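Local coordinates for lactate racemase apoprotein (Thermoanaerobacterium thermosaccharolyticum, PDB 2YJG) that interconverts the D- and L-isomers of lactate, using a nickel pincer cofactor derived from nicotinic acid mononucleotide that is absent from this apoprotein, at residues Asn3-Ile6 against Ser11-Ala14; Leu13-Pro18 against Glu397-Ala402; Ala277-Thr282 against Ile401-Val406; Val372-Asp377 against Glu382-Met387. All coordinates share one frame; numbering follows the deposited sequence.

Interaction 1: residues Asn3-Ile6 against Ser11-Ala14; sequences NIEI and SKLA
I6 and L13 face each other as an antiparallel hydrogen-bonded pair. I6 N gives its hydrogen to L13 O at 2.9 Å, nearly straight (171°) and in the carbonyl plane. L13 N returns a short bond of 2.6 Å to I6 O, with the donor tilted from that plane. Each carbonyl oxygen has a second, weaker visitor: E5 CA lies 3.4 Å from L13 O, and K12 CA lies 3.3 Å from I6 O. Both are CA-H...O contacts.

The side chains of I6 and L13 leave the hairpin on the same face. In L13, CG stands beside the backbone N and opposite the carbonyl carbon (chi1 -47°). This leaves L13 CG 4.0 Å from I6 O. I6 takes a similar first torsion, but the end of its chain leads away from strand 11-14. Both residues touch A316 of strand 311-316, so this face lies against the large parallel sheet.

E5 and A14 form a non-hydrogen-bonded pair on the other face, which is exposed. The extended side chain of E5 and the bent one of K12 cross at about a right angle. E5 OE1 rests 3.7 Å from the methylene K12 CD. The ammonium is farther off, with K12 NZ 5.0 Å from E5 OE1, so any attraction between the charges is probably weak. I4 bonds on to F15 and extends the ladder. The whole is an antiparallel beta hairpin with one greasy face and one polar face.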
loop_
_atom_site.group_PDB
_atom_site.type_symbol
_atom_site.label_atom_id
_atom_site.label_comp_id
_atom_site.label_asym_id
_atom_site.label_seq_id
_atom_site.Cartn_x
_atom_site.Cartn_y
_atom_site.Cartn_z
ATOM N N ASN A 3 -40.350 -3.867 -25.330
ATOM C CA ASN A 3 -39.179 -3.000 -25.403
ATOM C C ASN A 3 -38.135 -3.617 -24.483
ATOM O O ASN A 3 -38.275 -3.612 -23.261
ATOM C CB ASN A 3 -39.500 -1.550 -25.029
ATOM C CG ASN A 3 -40.492 -0.904 -25.981
ATOM O OD1 ASN A 3 -40.346 -0.942 -27.214
ATOM N ND2 ASN A 3 -41.517 -0.295 -25.406
ATOM N N ILE A 4 -37.143 -4.256 -25.080
ATOM C CA ILE A 4 -36.167 -5.016 -24.298
ATOM C C ILE A 4 -34.891 -4.161 -24.114
ATOM O O ILE A 4 -34.496 -3.480 -25.031
ATOM C CB ILE A 4 -35.866 -6.430 -24.970
ATOM C CG1 ILE A 4 -35.172 -6.267 -26.305
ATOM C CG2 ILE A 4 -37.172 -7.241 -25.201
ATOM C CD1 ILE A 4 -34.523 -7.536 -26.880
ATOM N N GLU A 5 -34.355 -4.100 -22.898
ATOM C CA GLU A 5 -33.114 -3.414 -22.627
ATOM C C GLU A 5 -32.020 -4.481 -22.463
ATOM O O GLU A 5 -32.152 -5.389 -21.641
ATOM C CB GLU A 5 -33.169 -2.559 -21.386
ATOM C CG GLU A 5 -33.982 -1.267 -21.500
ATOM C CD GLU A 5 -33.626 -0.250 -20.397
ATOM O OE1 GLU A 5 -32.943 -0.621 -19.407
ATOM O OE2 GLU A 5 -34.019 0.932 -20.539
ATOM N N ILE A 6 -30.988 -4.351 -23.290
ATOM C CA ILE A 6 -29.840 -5.303 -23.402
ATOM C C ILE A 6 -28.545 -4.556 -23.032
ATOM O O ILE A 6 -28.194 -3.573 -23.690
ATOM C CB ILE A 6 -29.772 -5.793 -24.849
ATOM C CG1 ILE A 6 -31.111 -6.489 -25.205
ATOM C CG2 ILE A 6 -28.603 -6.702 -25.156
ATOM C CD1 ILE A 6 -31.347 -7.780 -24.538
ATOM N N SER A 11 -23.701 1.361 -21.523
ATOM C CA SER A 11 -25.073 1.721 -21.756
ATOM C C SER A 11 -25.938 0.472 -21.809
ATOM O O SER A 11 -25.526 -0.653 -21.418
ATOM C CB SER A 11 -25.148 2.394 -23.104
ATOM O OG SER A 11 -24.883 3.763 -22.983
ATOM N N LYS A 12 -27.134 0.658 -22.341
ATOM C CA LYS A 12 -27.932 -0.460 -22.747
ATOM C C LYS A 12 -28.354 -0.199 -24.166
ATOM O O LYS A 12 -28.430 0.977 -24.595
ATOM C CB LYS A 12 -29.135 -0.651 -21.813
ATOM C CG LYS A 12 -28.775 -0.652 -20.331
ATOM C CD LYS A 12 -29.421 -1.818 -19.536
ATOM C CE LYS A 12 -28.515 -2.363 -18.396
ATOM N NZ LYS A 12 -28.642 -1.616 -17.098
ATOM N N LEU A 13 -28.602 -1.255 -24.907
ATOM C CA LEU A 13 -29.298 -1.103 -26.168
ATOM C C LEU A 13 -30.781 -1.286 -25.927
ATOM O O LEU A 13 -31.167 -2.162 -25.159
ATOM C CB LEU A 13 -28.785 -2.072 -27.222
ATOM C CG LEU A 13 -27.257 -2.116 -27.323
ATOM C CD1 LEU A 13 -26.836 -3.174 -28.277
ATOM C CD2 LEU A 13 -26.688 -0.742 -27.714
ATOM N N ALA A 14 -31.582 -0.434 -26.591
ATOM C CA ALA A 14 -33.049 -0.506 -26.622
ATOM C C ALA A 14 -33.482 -1.083 -27.940
ATOM O O ALA A 14 -33.068 -0.652 -29.059
ATOM C CB ALA A 14 -33.699 0.887 -26.391
#

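Interaction 2: residues Leu13-Pro18 against Glu397-Ala402; sequences LAFDLP and EALKIA
L17 and L399 lie opposite each other with L17 CA 9.7 Å from L399 CA, the closest pair of CA atoms across the two segments. L17 is still extended, although strand 13-16 has ended just before it. Segment 397-402 is regular helix, with I401 N bonded to E397 O and A402 N to A398 O. The gap is therefore bridged by side chains alone.

One methyl does the work from the helix side. L399 CD2 meets L17 CD1 at 3.7 Å and F15 CZ at 4.1 Å. It reaches the phenyl ring at its edge, near the ring plane, and not over a face. L399 CG is anti to the backbone N (chi1 -166°), and this projects the branched end toward the hairpin. F15 has the same type of first torsion (chi1 -169°), which carries the far end of its ring out to the helix. L399 crosses both partners at about a right angle.

The neighbours extend the apolar setting. L17 and L399 both touch I412 of strand 412-415, and F15 also rests on I4 of strand 3-8. A398 and A402, on the same helix, touch I314 and V312 of strand 311-316.

The contact is small, burying 92 Å² in all, and wholly hydrocarbon. Dispersion and the exclusion of water must hold it, and no directional bond fixes the register. It nevertheless joins chain regions 379 residues apart, bringing the N-terminal hairpin against a helix of the C-terminal domain.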
loop_
_atom_site.group_PDB
_atom_site.type_symbol
_atom_site.label_atom_id
_atom_site.label_comp_id
_atom_site.label_asym_id
_atom_site.label_seq_id
_atom_site.Cartn_x
_atom_site.Cartn_y
_atom_site.Cartn_z
ATOM N N LEU A 13 -28.602 -1.255 -24.907
ATOM C CA LEU A 13 -29.298 -1.103 -26.168
ATOM C C LEU A 13 -30.781 -1.286 -25.927
ATOM O O LEU A 13 -31.167 -2.162 -25.159
ATOM C CB LEU A 13 -28.785 -2.072 -27.222
ATOM C CG LEU A 13 -27.257 -2.116 -27.323
ATOM C CD1 LEU A 13 -26.836 -3.174 -28.277
ATOM C CD2 LEU A 13 -26.688 -0.742 -27.714
ATOM N N ALA A 14 -31.582 -0.434 -26.591
ATOM C CA ALA A 14 -33.049 -0.506 -26.622
ATOM C C ALA A 14 -33.482 -1.083 -27.940
ATOM O O ALA A 14 -33.068 -0.652 -29.059
ATOM C CB ALA A 14 -33.699 0.887 -26.391
ATOM N N PHE A 15 -34.279 -2.133 -27.813
ATOM C CA PHE A 15 -34.719 -2.850 -28.960
ATOM C C PHE A 15 -36.188 -3.130 -28.799
ATOM O O PHE A 15 -36.576 -3.736 -27.813
ATOM C CB PHE A 15 -33.968 -4.160 -29.032
ATOM C CG PHE A 15 -34.153 -4.888 -30.311
ATOM C CD1 PHE A 15 -34.102 -4.205 -31.532
ATOM C CD2 PHE A 15 -34.348 -6.264 -30.315
ATOM C CE1 PHE A 15 -34.263 -4.872 -32.734
ATOM C CE2 PHE A 15 -34.491 -6.943 -31.511
ATOM C CZ PHE A 15 -34.447 -6.244 -32.724
ATOM N N ASP A 16 -36.974 -2.721 -29.782
ATOM C CA ASP A 16 -38.391 -3.082 -29.823
ATOM C C ASP A 16 -38.556 -4.362 -30.580
ATOM O O ASP A 16 -38.339 -4.370 -31.781
ATOM C CB ASP A 16 -39.151 -1.992 -30.537
ATOM C CG ASP A 16 -40.617 -2.062 -30.291
ATOM O OD1 ASP A 16 -41.078 -3.118 -29.825
ATOM O OD2 ASP A 16 -41.300 -1.048 -30.589
ATOM N N LEU A 17 -38.922 -5.450 -29.900
ATOM C CA LEU A 17 -39.101 -6.746 -30.561
ATOM C C LEU A 17 -40.568 -7.184 -30.402
ATOM O O LEU A 17 -41.027 -7.332 -29.262
ATOM C CB LEU A 17 -38.212 -7.818 -29.910
ATOM C CG LEU A 17 -38.268 -9.206 -30.502
ATOM C CD1 LEU A 17 -37.970 -9.276 -32.030
ATOM C CD2 LEU A 17 -37.273 -10.051 -29.639
ATOM N N PRO A 18 -41.269 -7.405 -31.508
ATOM C CA PRO A 18 -42.687 -7.698 -31.370
ATOM C C PRO A 18 -42.992 -8.948 -30.556
ATOM O O PRO A 18 -42.391 -10.030 -30.793
ATOM C CB PRO A 18 -43.162 -7.886 -32.804
ATOM C CG PRO A 18 -41.966 -7.646 -33.708
ATOM C CD PRO A 18 -40.917 -7.034 -32.890
ATOM N N GLU A 397 -30.266 -5.147 -37.492
ATOM C CA GLU A 397 -29.531 -5.805 -38.535
ATOM C C GLU A 397 -29.213 -7.247 -38.162
ATOM O O GLU A 397 -29.282 -8.105 -38.991
ATOM C CB GLU A 397 -28.235 -5.081 -38.810
ATOM C CG GLU A 397 -27.478 -5.691 -39.945
ATOM C CD GLU A 397 -26.192 -4.940 -40.310
ATOM O OE1 GLU A 397 -25.379 -4.634 -39.420
ATOM O OE2 GLU A 397 -25.983 -4.676 -41.515
ATOM N N ALA A 398 -28.877 -7.495 -36.897
ATOM C CA ALA A 398 -28.535 -8.834 -36.473
ATOM C C ALA A 398 -29.742 -9.745 -36.713
ATOM O O ALA A 398 -29.621 -10.861 -37.280
ATOM C CB ALA A 398 -28.063 -8.840 -35.014
ATOM N N LEU A 399 -30.917 -9.255 -36.338
ATOM C CA LEU A 399 -32.157 -10.044 -36.526
ATOM C C LEU A 399 -32.468 -10.307 -37.991
ATOM O O LEU A 399 -32.880 -11.418 -38.339
ATOM C CB LEU A 399 -33.342 -9.380 -35.828
ATOM C CG LEU A 399 -34.589 -10.248 -35.672
ATOM C CD1 LEU A 399 -34.240 -11.605 -34.981
ATOM C CD2 LEU A 399 -35.645 -9.487 -34.845
ATOM N N LYS A 400 -32.269 -9.303 -38.848
ATOM C CA LYS A 400 -32.464 -9.503 -40.313
ATOM C C LYS A 400 -31.512 -10.595 -40.850
ATOM O O LYS A 400 -31.909 -11.451 -41.678
ATOM C CB LYS A 400 -32.294 -8.196 -41.098
ATOM C CG LYS A 400 -31.668 -8.318 -42.524
ATOM C CD LYS A 400 -30.091 -8.274 -42.542
ATOM C CE LYS A 400 -29.490 -7.580 -43.807
ATOM N NZ LYS A 400 -29.202 -8.480 -45.008
ATOM N N ILE A 401 -30.266 -10.599 -40.359
ATOM C CA ILE A 401 -29.295 -11.606 -40.838
ATOM C C ILE A 401 -29.794 -12.985 -40.366
ATOM O O ILE A 401 -29.907 -13.897 -41.165
ATOM C CB ILE A 401 -27.828 -11.322 -40.379
ATOM C CG1 ILE A 401 -27.242 -10.021 -40.992
ATOM C CG2 ILE A 401 -26.905 -12.443 -40.758
ATOM C CD1 ILE A 401 -26.954 -10.115 -42.559
ATOM N N ALA A 402 -30.188 -13.092 -39.088
ATOM C CA ALA A 402 -30.613 -14.363 -38.499
ATOM C C ALA A 402 -31.782 -14.873 -39.290
ATOM O O ALA A 402 -31.794 -16.015 -39.683
ATOM C CB ALA A 402 -30.989 -14.208 -37.072
#

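Interaction 3: residues Ala277-Thr282 against Ile401-Val406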
loop_
_atom_site.group_PDB
_atom_site.type_symbol
_atom_site.label_atom_id
_atom_site.label_comp_id
_atom_site.label_asym_id
_atom_site.label_seq_id
_atom_site.Cartn_x
_atom_site.Cartn_y
_atom_site.Cartn_z
ATOM N N ALA A 277 -35.116 -22.429 -29.091
ATOM C CA ALA A 277 -35.652 -21.625 -30.165
ATOM C C ALA A 277 -34.659 -21.570 -31.294
ATOM O O ALA A 277 -33.456 -21.858 -31.143
ATOM C CB ALA A 277 -35.940 -20.211 -29.692
ATOM N N ASP A 278 -35.164 -21.186 -32.448
ATOM C CA ASP A 278 -34.325 -21.040 -33.611
ATOM C C ASP A 278 -33.357 -19.888 -33.557
ATOM O O ASP A 278 -32.319 -19.952 -34.247
ATOM C CB ASP A 278 -35.182 -20.847 -34.841
ATOM C CG ASP A 278 -35.571 -22.119 -35.423
ATOM O OD1 ASP A 278 -34.697 -22.742 -36.077
ATOM O OD2 ASP A 278 -36.748 -22.496 -35.241
ATOM N N ILE A 279 -33.740 -18.838 -32.808
ATOM C CA ILE A 279 -32.935 -17.605 -32.596
ATOM C C ILE A 279 -32.916 -17.270 -31.101
ATOM O O ILE A 279 -33.939 -17.343 -30.414
ATOM C CB ILE A 279 -33.465 -16.396 -33.411
ATOM C CG1 ILE A 279 -33.496 -16.692 -34.904
ATOM C CG2 ILE A 279 -32.615 -15.165 -33.238
ATOM C CD1 ILE A 279 -34.254 -15.541 -35.750
ATOM N N VAL A 280 -31.735 -16.929 -30.603
ATOM C CA VAL A 280 -31.586 -16.417 -29.281
ATOM C C VAL A 280 -30.926 -15.044 -29.398
ATOM O O VAL A 280 -29.985 -14.881 -30.197
ATOM C CB VAL A 280 -30.658 -17.326 -28.459
ATOM C CG1 VAL A 280 -30.476 -16.761 -27.122
ATOM C CG2 VAL A 280 -31.149 -18.806 -28.410
ATOM N N ILE A 281 -31.385 -14.069 -28.609
ATOM C CA ILE A 281 -30.727 -12.772 -28.418
ATOM C C ILE A 281 -30.241 -12.669 -27.012
ATOM O O ILE A 281 -31.005 -12.882 -26.056
ATOM C CB ILE A 281 -31.660 -11.562 -28.671
ATOM C CG1 ILE A 281 -32.073 -11.569 -30.135
ATOM C CG2 ILE A 281 -30.972 -10.283 -28.194
ATOM C CD1 ILE A 281 -33.106 -10.452 -30.525
ATOM N N THR A 282 -28.949 -12.421 -26.852
ATOM C CA THR A 282 -28.400 -12.256 -25.501
ATOM C C THR A 282 -27.260 -11.198 -25.479
ATOM O O THR A 282 -27.056 -10.474 -26.475
ATOM C CB THR A 282 -27.954 -13.609 -24.944
ATOM O OG1 THR A 282 -27.745 -13.520 -23.537
ATOM C CG2 THR A 282 -26.678 -14.134 -25.702
ATOM N N ILE A 401 -30.266 -10.599 -40.359
ATOM C CA ILE A 401 -29.295 -11.606 -40.838
ATOM C C ILE A 401 -29.794 -12.985 -40.366
ATOM O O ILE A 401 -29.907 -13.897 -41.165
ATOM C CB ILE A 401 -27.828 -11.322 -40.379
ATOM C CG1 ILE A 401 -27.242 -10.021 -40.992
ATOM C CG2 ILE A 401 -26.905 -12.443 -40.758
ATOM C CD1 ILE A 401 -26.954 -10.115 -42.559
ATOM N N ALA A 402 -30.188 -13.092 -39.088
ATOM C CA ALA A 402 -30.613 -14.363 -38.499
ATOM C C ALA A 402 -31.782 -14.873 -39.290
ATOM O O ALA A 402 -31.794 -16.015 -39.683
ATOM C CB ALA A 402 -30.989 -14.208 -37.072
ATOM N N GLU A 403 -32.767 -14.008 -39.494
ATOM C CA GLU A 403 -33.967 -14.389 -40.286
ATOM C C GLU A 403 -33.651 -14.945 -41.671
ATOM O O GLU A 403 -34.294 -15.893 -42.122
ATOM C CB GLU A 403 -34.936 -13.216 -40.349
ATOM C CG GLU A 403 -35.573 -12.949 -38.969
ATOM C CD GLU A 403 -36.394 -11.663 -38.879
ATOM O OE1 GLU A 403 -36.523 -10.934 -39.874
ATOM O OE2 GLU A 403 -36.914 -11.382 -37.777
ATOM N N SER A 404 -32.658 -14.374 -42.343
ATOM C CA SER A 404 -32.183 -14.912 -43.628
ATOM C C SER A 404 -31.666 -16.361 -43.517
ATOM O O SER A 404 -31.796 -17.143 -44.438
ATOM C CB SER A 404 -31.052 -14.043 -44.158
ATOM O OG SER A 404 -29.817 -14.458 -43.582
ATOM N N ILE A 405 -31.076 -16.680 -42.379
ATOM C CA ILE A 405 -30.458 -17.975 -42.094
ATOM C C ILE A 405 -31.495 -19.007 -41.712
ATOM O O ILE A 405 -31.449 -20.133 -42.195
ATOM C CB ILE A 405 -29.451 -17.835 -40.907
ATOM C CG1 ILE A 405 -28.226 -17.032 -41.336
ATOM C CG2 ILE A 405 -29.031 -19.225 -40.357
ATOM C CD1 ILE A 405 -27.277 -16.705 -40.188
ATOM N N VAL A 406 -32.440 -18.616 -40.852
ATOM C CA VAL A 406 -33.547 -19.495 -40.434
ATOM C C VAL A 406 -34.824 -19.039 -41.179
ATOM O O VAL A 406 -34.920 -19.235 -42.376
ATOM C CB VAL A 406 -33.734 -19.496 -38.888
ATOM C CG1 VAL A 406 -34.948 -20.284 -38.509
ATOM C CG2 VAL A 406 -32.525 -20.099 -38.198
#
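I279 sets CG1 beside its backbone N (chi1 -58°) and then runs straight on through an extended second torsion (171°). This carries the terminal methyl to the helix, where I279 CD1 lies 3.8 Å from A402 CB. The same methyl is 4.3 Å from E403 CG, although CB of E403 points away from the strand. A402 offers just a methyl here, and its small size is consistent with the close approach of the helix, with A402 CA 7.1 Å from I279 CA.

V406 places CG1 anti to its own N (chi1 174°), against the side chain of D278. V406 CG1 is 3.5 Å from D278 OD1 and 3.7 Å from D278 CB. The contact is packing of a methyl on a carboxylate, not a polar bond. The acid's other oxygen, OD2, makes a salt bridge to K308. E403 likewise sends OE2 to R21.

The chain turns a corner at D278 before strand 279-282 runs on. V406 is the first residue to leave helical geometry. A402 O accepts from both I405 N and V406 N as the helix finishes. D278, at the corner, meets V406 just past the helix end.

I279 and A402 are buried, while D278 and V406 are partly exposed. I279 also touches I314 and I412 on the neighbouring strands. This is the helix-on-sheet packing of a parallel alpha/beta fold. Helix 395-405 lies in the beta-alpha-beta crossover that leads from edge strand 390-392 to strand 412-415, next to strand 279-283.

Interaction 4: residues Val372-Asp377 against Glu382-Met387; sequences VIMVTD and EYVKDM
M374 and T376 both touch V384, and they do so through a single methyl. V384 CG2 lies 3.9 Å from M374 SD and 4.0 Å from T376 CG2. M374 approaches obliquely with its sulfur, while T376 and V384 bring their methyls together tip to tip. V384 CG1 is anti to the backbone N (chi1 169°), which leaves CG2 beside that N and turned to the strand. All three residues are buried.

T376 is two-sided. Its OG1 is anti to the backbone N (chi1 -165°) and is held by hydrogen bonds with A317 O, E318 O and N380 ND2. Those bonds fix the rotation of the side chain and keep the methyl on V384. M389 fills in beside M374 and V384, and M374 also packs on I293, S296 and M300 of helix 293-305.

The outer side of helix 382-386 is looser and polar. There K385 NZ makes a salt bridge of 2.8 Å to E382 OE2, one turn back. The ammonium nitrogen comes from above the carboxylate plane, 41° out of it. E382 and K385 are exposed and do not meet the strand.

M374 lies about 9 Å, side chain to side chain, from Q295, which probably binds substrate as in related enzymes. Strand 371-375, helix 381-386 and strand 390-392 form a beta-alpha-beta unit at the edge of the parallel sheet. Within 382-387, V384 makes the contact, with M374 of the strand and T376 just after it.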
loop_
_atom_site.group_PDB
_atom_site.type_symbol
_atom_site.label_atom_id
_atom_site.label_comp_id
_atom_site.label_asym_id
_atom_site.label_seq_id
_atom_site.Cartn_x
_atom_site.Cartn_y
_atom_site.Cartn_z
ATOM N N VAL A 372 -23.222 -17.638 -34.960
ATOM C CA VAL A 372 -23.201 -16.569 -33.992
ATOM C C VAL A 372 -23.061 -15.263 -34.741
ATOM O O VAL A 372 -22.253 -15.139 -35.730
ATOM C CB VAL A 372 -22.091 -16.761 -32.966
ATOM C CG1 VAL A 372 -21.995 -15.549 -32.001
ATOM C CG2 VAL A 372 -22.322 -18.072 -32.192
ATOM N N ILE A 373 -23.909 -14.329 -34.344
ATOM C CA ILE A 373 -23.874 -12.963 -34.854
ATOM C C ILE A 373 -23.488 -12.065 -33.716
ATOM O O ILE A 373 -24.116 -12.100 -32.649
ATOM C CB ILE A 373 -25.249 -12.478 -35.452
ATOM C CG1 ILE A 373 -25.593 -13.290 -36.681
ATOM C CG2 ILE A 373 -25.202 -10.957 -35.804
ATOM C CD1 ILE A 373 -27.019 -13.332 -37.016
ATOM N N MET A 374 -22.443 -11.267 -33.896
ATOM C CA MET A 374 -22.061 -10.365 -32.825
ATOM C C MET A 374 -22.405 -8.888 -33.182
ATOM O O MET A 374 -21.980 -8.356 -34.196
ATOM C CB MET A 374 -20.578 -10.488 -32.461
ATOM C CG MET A 374 -20.114 -11.827 -31.928
ATOM S SD MET A 374 -18.437 -11.751 -31.266
ATOM C CE MET A 374 -18.722 -10.995 -29.739
ATOM N N VAL A 375 -23.182 -8.256 -32.325
ATOM C CA VAL A 375 -23.356 -6.802 -32.292
ATOM C C VAL A 375 -22.271 -6.265 -31.395
ATOM O O VAL A 375 -22.257 -6.495 -30.191
ATOM C CB VAL A 375 -24.810 -6.398 -31.762
ATOM C CG1 VAL A 375 -24.991 -4.872 -31.548
ATOM C CG2 VAL A 375 -25.920 -6.977 -32.715
ATOM N N THR A 376 -21.369 -5.479 -32.004
ATOM C CA THR A 376 -20.131 -5.113 -31.403
ATOM C C THR A 376 -19.596 -3.853 -32.077
ATOM O O THR A 376 -20.050 -3.508 -33.124
ATOM C CB THR A 376 -19.141 -6.285 -31.528
ATOM O OG1 THR A 376 -18.073 -6.049 -30.649
ATOM C CG2 THR A 376 -18.625 -6.468 -32.943
ATOM N N ASP A 377 -18.663 -3.195 -31.411
ATOM C CA ASP A 377 -17.947 -2.018 -31.897
ATOM C C ASP A 377 -17.369 -2.312 -33.242
ATOM O O ASP A 377 -16.839 -3.405 -33.430
ATOM C CB ASP A 377 -16.838 -1.704 -30.890
ATOM C CG ASP A 377 -16.211 -0.358 -31.087
ATOM O OD1 ASP A 377 -15.485 -0.160 -32.122
ATOM O OD2 ASP A 377 -16.398 0.480 -30.156
ATOM N N GLU A 382 -13.684 -7.083 -38.271
ATOM C CA GLU A 382 -12.783 -8.002 -38.986
ATOM C C GLU A 382 -12.428 -9.176 -38.109
ATOM O O GLU A 382 -12.386 -10.315 -38.570
ATOM C CB GLU A 382 -11.552 -7.248 -39.473
ATOM C CG GLU A 382 -11.912 -6.205 -40.520
ATOM C CD GLU A 382 -12.675 -6.754 -41.773
ATOM O OE1 GLU A 382 -12.383 -7.877 -42.302
ATOM O OE2 GLU A 382 -13.573 -6.019 -42.249
ATOM N N TYR A 383 -12.271 -8.932 -36.809
ATOM C CA TYR A 383 -11.992 -10.046 -35.894
ATOM C C TYR A 383 -13.149 -11.049 -35.908
ATOM O O TYR A 383 -12.979 -12.287 -35.932
ATOM C CB TYR A 383 -11.810 -9.585 -34.452
ATOM C CG TYR A 383 -10.636 -8.680 -34.158
ATOM C CD1 TYR A 383 -9.424 -8.830 -34.802
ATOM C CD2 TYR A 383 -10.750 -7.703 -33.183
ATOM C CE1 TYR A 383 -8.355 -8.020 -34.484
ATOM C CE2 TYR A 383 -9.700 -6.888 -32.852
ATOM C CZ TYR A 383 -8.499 -7.039 -33.523
ATOM O OH TYR A 383 -7.455 -6.217 -33.184
ATOM N N VAL A 384 -14.353 -10.513 -35.816
ATOM C CA VAL A 384 -15.530 -11.350 -35.737
ATOM C C VAL A 384 -15.626 -12.231 -37.001
ATOM O O VAL A 384 -15.896 -13.459 -36.910
ATOM C CB VAL A 384 -16.816 -10.479 -35.586
ATOM C CG1 VAL A 384 -18.063 -11.358 -35.772
ATOM C CG2 VAL A 384 -16.817 -9.739 -34.250
ATOM N N LYS A 385 -15.378 -11.625 -38.176
ATOM C CA LYS A 385 -15.354 -12.377 -39.450
ATOM C C LYS A 385 -14.259 -13.459 -39.490
ATOM O O LYS A 385 -14.465 -14.598 -39.958
ATOM C CB LYS A 385 -15.151 -11.416 -40.629
ATOM C CG LYS A 385 -16.324 -10.581 -40.997
ATOM C CD LYS A 385 -16.012 -9.689 -42.205
ATOM C CE LYS A 385 -16.770 -8.393 -42.232
ATOM N NZ LYS A 385 -15.948 -7.290 -42.877
ATOM N N ASP A 386 -13.108 -13.105 -38.957
ATOM C CA ASP A 386 -11.961 -13.985 -38.899
ATOM C C ASP A 386 -12.236 -15.170 -37.962
ATOM O O ASP A 386 -11.617 -16.208 -38.081
ATOM C CB ASP A 386 -10.732 -13.231 -38.380
ATOM C CG ASP A 386 -10.077 -12.323 -39.429
ATOM O OD1 ASP A 386 -10.499 -12.309 -40.573
ATOM O OD2 ASP A 386 -9.121 -11.637 -39.048
ATOM N N MET A 387 -13.166 -15.005 -37.022
ATOM C CA MET A 387 -13.540 -16.042 -36.068
ATOM C C MET A 387 -14.836 -16.773 -36.448
ATOM O O MET A 387 -15.526 -17.334 -35.611
ATOM C CB MET A 387 -13.585 -15.464 -34.644
ATOM C CG MET A 387 -12.231 -14.924 -34.226
ATOM S SD MET A 387 -12.137 -14.226 -32.570
ATOM C CE MET A 387 -11.975 -15.731 -31.628
#

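Overall arrangement
Interactions 2, 3 and 4 gather round the parallel sheet of the C-terminal region, while interaction 1 is a hairpin lying beside it. Interactions 2 and 3 use overlapping parts of helix 395-405, sharing I401 and A402, and L399 CD1 touches I279 CD1 between them. I373 of the strand in interaction 4 packs on A398, I401 and A402 of that helix. Interactions 1 and 2 share strand 11-16. Interaction 1 is partly buried and held by backbone hydrogen bonds. Interactions 2 and 4 are buried and rest on apolar side chains. Interaction 3 is mixed, with a buried apolar pair and a partly exposed acid packed on a valine. Interaction 4 alone comes near a probable substrate-binding residue.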